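Local coordinates for protein YcaO (Methanopyrus kandleri, PDB 6CIB) that binds ATP-type nucleotides and magnesium and, as a YcaO-family enzyme, probably uses them to thioamidate the peptide backbone of its substrate, at residues F11-P16 with G151-E156; R82-P87 with L337-L342. One frame throughout, in Å; residues are numbered along the deposited sequence.

Contact 1. Residues F11-P16 with G151-E156. With ADP (adenosine-5'-diphosphate), chain G.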
loop_
_atom_site.group_PDB
_atom_site.type_symbol
_atom_site.label_atom_id
_atom_site.label_comp_id
_atom_site.label_asym_id
_atom_site.label_seq_id
_atom_site.Cartn_x
_atom_site.Cartn_y
_atom_site.Cartn_z
ATOM N N PHE A 11 3.005 9.144 7.994
ATOM C CA PHE A 11 2.813 9.778 9.306
ATOM C C PHE A 11 3.549 9.002 10.392
ATOM O O PHE A 11 3.188 7.870 10.724
ATOM C CB PHE A 11 1.321 9.904 9.634
ATOM C CG PHE A 11 0.530 10.633 8.587
ATOM C CD1 PHE A 11 0.509 12.036 8.554
ATOM C CD2 PHE A 11 -0.195 9.924 7.626
ATOM C CE1 PHE A 11 -0.218 12.709 7.577
ATOM C CE2 PHE A 11 -0.925 10.588 6.656
ATOM C CZ PHE A 11 -0.943 11.980 6.631
ATOM N N ARG A 12 4.593 9.625 10.931
ATOM C CA ARG A 12 5.557 8.938 11.784
ATOM C C ARG A 12 5.826 9.667 13.099
ATOM O O ARG A 12 5.876 10.897 13.144
ATOM C CB ARG A 12 6.877 8.705 11.025
ATOM C CG ARG A 12 6.762 7.950 9.697
ATOM C CD ARG A 12 6.257 6.518 9.887
ATOM N NE ARG A 12 5.955 5.863 8.611
ATOM C CZ ARG A 12 5.524 4.608 8.482
ATOM N NH1 ARG A 12 5.353 3.827 9.547
ATOM N NH2 ARG A 12 5.272 4.122 7.274
ATOM N N ALA A 13 6.002 8.882 14.158
ATOM C CA ALA A 13 6.253 9.391 15.508
ATOM C C ALA A 13 7.745 9.608 15.781
ATOM O O ALA A 13 8.119 10.141 16.831
ATOM C CB ALA A 13 5.648 8.442 16.537
ATOM N N PHE A 14 8.585 9.198 14.826
ATOM C CA PHE A 14 10.039 9.317 14.917
ATOM C C PHE A 14 10.597 9.837 13.596
ATOM O O PHE A 14 10.006 9.613 12.523
ATOM C CB PHE A 14 10.676 7.957 15.266
ATOM C CG PHE A 14 10.197 7.384 16.573
ATOM C CD1 PHE A 14 9.052 6.585 16.626
ATOM C CD2 PHE A 14 10.880 7.663 17.764
ATOM C CE1 PHE A 14 8.583 6.078 17.840
ATOM C CE2 PHE A 14 10.424 7.148 18.978
ATOM C CZ PHE A 14 9.273 6.358 19.016
ATOM N N LEU A 15 11.725 10.540 13.676
ATOM C CA LEU A 15 12.479 10.925 12.486
ATOM C C LEU A 15 13.120 9.669 11.878
ATOM O O LEU A 15 13.574 8.794 12.623
ATOM C CB LEU A 15 13.538 11.979 12.817
ATOM C CG LEU A 15 13.058 13.339 13.367
ATOM C CD1 LEU A 15 14.251 14.203 13.760
ATOM C CD2 LEU A 15 12.143 14.084 12.392
ATOM N N PRO A 16 13.127 9.559 10.529
ATOM C CA PRO A 16 13.736 8.393 9.857
ATOM C C PRO A 16 15.165 8.070 10.302
ATOM O O PRO A 16 15.503 6.893 10.423
ATOM C CB PRO A 16 13.685 8.783 8.381
ATOM C CG PRO A 16 12.420 9.575 8.294
ATOM C CD PRO A 16 12.415 10.411 9.558
ATOM N N GLY A 151 5.341 -0.503 11.559
ATOM C CA GLY A 151 5.684 0.829 12.049
ATOM C C GLY A 151 6.458 0.771 13.351
ATOM O O GLY A 151 6.692 -0.309 13.894
ATOM N N ARG A 152 6.861 1.934 13.857
ATOM C CA ARG A 152 7.439 2.014 15.197
ATOM C C ARG A 152 6.343 1.854 16.251
ATOM O O ARG A 152 6.602 1.366 17.352
ATOM C CB ARG A 152 8.174 3.335 15.400
ATOM C CG ARG A 152 9.458 3.507 14.600
ATOM C CD ARG A 152 10.629 2.693 15.125
ATOM N NE ARG A 152 11.002 3.013 16.506
ATOM C CZ ARG A 152 11.852 3.971 16.877
ATOM N NH1 ARG A 152 12.442 4.761 15.987
ATOM N NH2 ARG A 152 12.112 4.141 18.164
ATOM N N LEU A 153 5.123 2.265 15.895
ATOM C CA LEU A 153 3.952 2.116 16.747
ATOM C C LEU A 153 2.841 1.476 15.956
ATOM O O LEU A 153 2.801 1.590 14.726
ATOM C CB LEU A 153 3.486 3.473 17.296
ATOM C CG LEU A 153 4.462 4.335 18.123
ATOM C CD1 LEU A 153 3.817 5.671 18.428
ATOM C CD2 LEU A 153 4.884 3.667 19.428
ATOM N N ARG A 154 1.927 0.818 16.664
ATOM C CA ARG A 154 0.801 0.159 16.021
ATOM C C ARG A 154 -0.056 1.154 15.223
ATOM O O ARG A 154 -0.517 0.815 14.132
ATOM C CB ARG A 154 0.014 -0.715 17.026
ATOM C CG ARG A 154 -1.196 -0.113 17.717
ATOM C CD ARG A 154 -2.481 -0.651 17.103
ATOM N NE ARG A 154 -3.663 -0.348 17.910
ATOM C CZ ARG A 154 -4.703 0.395 17.526
ATOM N NH1 ARG A 154 -4.769 0.936 16.319
ATOM N NH2 ARG A 154 -5.705 0.590 18.365
ATOM N N GLU A 155 -0.197 2.387 15.732
ATOM C CA GLU A 155 -0.949 3.451 15.041
ATOM C C GLU A 155 -0.355 3.788 13.672
ATOM O O GLU A 155 -1.106 3.948 12.711
ATOM C CB GLU A 155 -1.062 4.725 15.881
ATOM C CG GLU A 155 -2.041 4.626 17.049
ATOM C CD GLU A 155 -1.415 4.052 18.309
ATOM O OE1 GLU A 155 -0.252 3.575 18.275
ATOM O OE2 GLU A 155 -2.091 4.083 19.354
ATOM N N GLU A 156 0.977 3.879 13.601
ATOM C CA GLU A 156 1.697 4.093 12.331
ATOM C C GLU A 156 1.322 3.038 11.301
ATOM O O GLU A 156 1.006 3.366 10.162
ATOM C CB GLU A 156 3.208 4.017 12.550
ATOM C CG GLU A 156 3.869 5.260 13.109
ATOM C CD GLU A 156 5.379 5.155 13.085
ATOM O OE1 GLU A 156 6.042 6.093 13.561
ATOM O OE2 GLU A 156 5.912 4.131 12.580
HETATM P PB ADP G . 4.452 1.328 1.291
HETATM O O1B ADP G . 3.834 1.019 2.639
HETATM O O2B ADP G . 3.527 2.037 0.323
HETATM O O3B ADP G . 5.232 0.193 0.668
HETATM P PA ADP G . 6.996 2.461 2.111
HETATM O O1A ADP G . 7.260 3.864 2.586
HETATM O O2A ADP G . 7.862 1.950 0.991
HETATM O O3A ADP G . 5.474 2.525 1.636
HETATM O "O5'" ADP G . 7.075 1.484 3.384
HETATM C "C5'" ADP G . 7.373 0.076 3.368
HETATM C "C4'" ADP G . 7.140 -0.505 4.775
HETATM O "O4'" ADP G . 7.980 0.165 5.728
HETATM C "C3'" ADP G . 5.715 -0.297 5.297
HETATM O "O3'" ADP G . 5.365 -1.362 6.201
HETATM C "C2'" ADP G . 5.807 1.005 6.072
HETATM O "O2'" ADP G . 4.774 1.140 7.044
HETATM C "C1'" ADP G . 7.199 0.902 6.686
HETATM N N9 ADP G . 7.843 2.216 6.910
HETATM C C8 ADP G . 8.176 3.097 5.949
HETATM N N7 ADP G . 8.745 4.202 6.483
HETATM C C5 ADP G . 8.805 4.027 7.808
HETATM C C6 ADP G . 9.303 4.821 8.955
HETATM N N6 ADP G . 9.865 6.036 8.756
HETATM N N1 ADP G . 9.168 4.283 10.193
HETATM C C2 ADP G . 8.607 3.067 10.400
HETATM N N3 ADP G . 8.139 2.291 9.396
HETATM C C4 ADP G . 8.211 2.712 8.097
HETATM O O HOH W 1 1.718 5.930 9.442
#
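Arg12 and Glu156 meet with guanidinium and carboxylate nearly perpendicular, their planes 87° apart. Arg12 NH1 donates to Glu156 OE2 at 3.1 Å in a salt bridge, the oxygen lying in the guanidinium plane. The backbone N of Arg152 reaches the same OE2 at 2.7 Å from the opposite face of the carboxylate, and the other oxygen, OE1, offers its anti lone pair to Ala13 N at 2.9 Å in an almost straight bond (172°). Three donors thus fix the carboxylate's rotation. The guanidinium of Arg12 in turn lies over the adenine of ADP, with CZ 3.3 Å from ADP C4, while its NH2 donates to ADP O2' at 3.0 Å. This is the buried, tightly packed part. With an alanine here instead of Glu156, Arg12 is likely to lose its counter-charge, and the backbone N-H groups of Ala13 and Arg152 their acceptor.

The other side is more exposed but still closely stacked. There the Arg152 guanidinium lies flat on the Phe14 ring, a cation-pi stack with CZ 3.7 Å from the ring centroid; a bend at chi3 (-60°) helps fold the chain over the ring, and NH1 also hydrogen-bonds Thr19. Looser is the touch of Ala13 CB on Leu153 CD1, at 3.8 Å. Glu156 and Arg12, which lies over the adenine, form the adenosine side of the YcaO nucleotide site.

Contact 2. Residues R82-P87 with L337-L342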
loop_
_atom_site.group_PDB
_atom_site.type_symbol
_atom_site.label_atom_id
_atom_site.label_comp_id
_atom_site.label_asym_id
_atom_site.label_seq_id
_atom_site.Cartn_x
_atom_site.Cartn_y
_atom_site.Cartn_z
ATOM N N ARG A 82 7.009 -8.562 5.882
ATOM C CA ARG A 82 6.903 -9.828 5.151
ATOM C C ARG A 82 7.236 -11.041 6.026
ATOM O O ARG A 82 6.566 -12.070 5.927
ATOM C CB ARG A 82 7.736 -9.814 3.859
ATOM C CG ARG A 82 7.214 -8.872 2.777
ATOM C CD ARG A 82 5.846 -9.278 2.232
ATOM N NE ARG A 82 5.938 -10.456 1.358
ATOM C CZ ARG A 82 6.136 -10.407 0.041
ATOM N NH1 ARG A 82 6.255 -9.238 -0.576
ATOM N NH2 ARG A 82 6.212 -11.529 -0.659
ATOM N N ALA A 83 8.240 -10.909 6.891
ATOM C CA ALA A 83 8.567 -11.967 7.856
ATOM C C ALA A 83 7.440 -12.163 8.875
ATOM O O ALA A 83 7.089 -13.296 9.209
ATOM C CB ALA A 83 9.882 -11.677 8.551
ATOM N N ALA A 84 6.865 -11.054 9.342
ATOM C CA ALA A 84 5.726 -11.078 10.263
ATOM C C ALA A 84 4.475 -11.726 9.663
ATOM O O ALA A 84 3.718 -12.379 10.380
ATOM C CB ALA A 84 5.410 -9.671 10.744
ATOM N N ALA A 85 4.279 -11.546 8.358
ATOM C CA ALA A 85 3.116 -12.051 7.635
ATOM C C ALA A 85 3.166 -13.549 7.339
ATOM O O ALA A 85 2.144 -14.136 6.969
ATOM C CB ALA A 85 2.927 -11.284 6.332
ATOM N N GLU A 86 4.348 -14.154 7.470
ATOM C CA GLU A 86 4.498 -15.593 7.277
ATOM C C GLU A 86 3.633 -16.353 8.297
ATOM O O GLU A 86 3.565 -15.944 9.469
ATOM C CB GLU A 86 5.978 -16.012 7.332
ATOM C CG GLU A 86 6.737 -15.631 6.066
ATOM C CD GLU A 86 8.236 -15.924 6.097
ATOM O OE1 GLU A 86 8.768 -16.488 7.079
ATOM O OE2 GLU A 86 8.890 -15.584 5.097
ATOM N N PRO A 87 2.936 -17.424 7.848
ATOM C CA PRO A 87 2.020 -18.192 8.702
ATOM C C PRO A 87 2.618 -18.548 10.052
ATOM O O PRO A 87 3.766 -18.993 10.131
ATOM C CB PRO A 87 1.751 -19.451 7.884
ATOM C CG PRO A 87 1.848 -18.983 6.483
ATOM C CD PRO A 87 2.938 -17.944 6.464
ATOM N N LEU A 337 0.126 -8.538 14.073
ATOM C CA LEU A 337 1.132 -9.472 13.548
ATOM C C LEU A 337 2.541 -9.268 14.115
ATOM O O LEU A 337 3.511 -9.836 13.602
ATOM C CB LEU A 337 1.150 -9.450 12.005
ATOM C CG LEU A 337 -0.034 -10.118 11.284
ATOM C CD1 LEU A 337 0.032 -9.884 9.782
ATOM C CD2 LEU A 337 -0.105 -11.608 11.584
ATOM N N THR A 338 2.641 -8.457 15.163
ATOM C CA THR A 338 3.883 -8.221 15.896
ATOM C C THR A 338 4.525 -9.558 16.278
ATOM O O THR A 338 3.893 -10.401 16.895
ATOM C CB THR A 338 3.611 -7.369 17.157
ATOM O OG1 THR A 338 2.917 -6.169 16.775
ATOM C CG2 THR A 338 4.910 -7.004 17.893
ATOM N N LEU A 339 5.764 -9.760 15.852
ATOM C CA LEU A 339 6.534 -10.931 16.267
ATOM C C LEU A 339 7.009 -10.730 17.697
ATOM O O LEU A 339 7.379 -9.624 18.075
ATOM C CB LEU A 339 7.720 -11.174 15.325
ATOM C CG LEU A 339 7.429 -11.804 13.960
ATOM C CD1 LEU A 339 8.488 -11.401 12.948
ATOM C CD2 LEU A 339 7.327 -13.319 14.061
ATOM N N GLU A 340 6.962 -11.797 18.492
ATOM C CA GLU A 340 7.402 -11.761 19.893
ATOM C C GLU A 340 8.878 -11.360 20.028
ATOM O O GLU A 340 9.203 -10.463 20.805
ATOM C CB GLU A 340 7.135 -13.107 20.587
ATOM C CG GLU A 340 5.661 -13.507 20.642
ATOM C CD GLU A 340 5.425 -14.936 21.125
ATOM O OE1 GLU A 340 6.314 -15.806 20.962
ATOM O OE2 GLU A 340 4.329 -15.195 21.666
ATOM N N ASN A 341 9.749 -12.007 19.249
ATOM C CA ASN A 341 11.194 -11.751 19.288
ATOM C C ASN A 341 11.567 -10.350 18.778
ATOM O O ASN A 341 12.204 -9.578 19.508
ATOM C CB ASN A 341 11.986 -12.859 18.567
ATOM C CG ASN A 341 11.536 -13.074 17.129
ATOM O OD1 ASN A 341 10.393 -13.455 16.867
ATOM N ND2 ASN A 341 12.444 -12.837 16.188
ATOM N N LEU A 342 11.158 -10.019 17.550
ATOM C CA LEU A 342 11.299 -8.660 17.024
ATOM C C LEU A 342 10.178 -7.822 17.603
ATOM O O LEU A 342 9.016 -7.998 17.231
ATOM C CB LEU A 342 11.179 -8.628 15.495
ATOM C CG LEU A 342 11.937 -9.529 14.527
ATOM C CD1 LEU A 342 11.470 -9.207 13.122
ATOM C CD2 LEU A 342 13.433 -9.317 14.632
#
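Leu339 lays its CD1 methyl over the backbone of Ala84, 3.9 Å from Ala84 CA and 4.0 Å from Ala84 N. The motif is a helix end packed against a beta hairpin: residues 82-84 belong to the C-terminal part of helix 68-85. The loop segment 337-342 is part of the connection between the antiparallel neighbours 332-336 and 346-351 of the five-stranded sheet. No hydrogen bond crosses between the two segments, and the 206 Å² they bury comes from apolar and van der Waals contact.

Ala84 is the central residue on the helix side. Its CB points at the loop and sits among Leu339 CD1, at 4.2 Å, Leu337 CB, at 4.4 Å, and the carbonyl oxygen of Leu337. The small side chain lets the backbones come close, with Ala84 CA and Leu337 CA 5.9 Å apart. Leu337 reaches further along the helix end: its CG is anti to the carbonyl carbon (chi1 -73°), and the branch beyond brings CD1 to 4.3 Å from Ala85 CA. Leu337 also touches Val346 and Arg348 of strand 346-351 and Leu148 of strand 148-150, so the packing continues onto the sheet.

Two carbonyl oxygens of the junction share a donor: Arg88 NH2 hydrogen-bonds both Ala84 O and Leu337 O, joining the two segments through a third residue. The latter oxygen also has the closest approach across the contact, lying 3.4 Å from Ala84 CB.

Along the chain the four segments alternate, 11-16, 82-87, 151-156 and 337-342, so each contact pairs an early segment with a later one. The centres of contacts 1 and 2 lie about 17 Å apart, and their nearest atoms come within about 6 Å without touching. Strand 148-150, at one edge of the antiparallel sheet, connects them: it runs directly into 151-156, and its Leu148, a magnesium ligand, touches Ala85. Helix 68-85 supplies Glu81, which binds magnesium and ADP, just before 82-87. Contact 1 therefore lines the adenosine end of the site, whereas contact 2 joins the helix carrying Glu81 to the loop between strands 332-336 and 346-351.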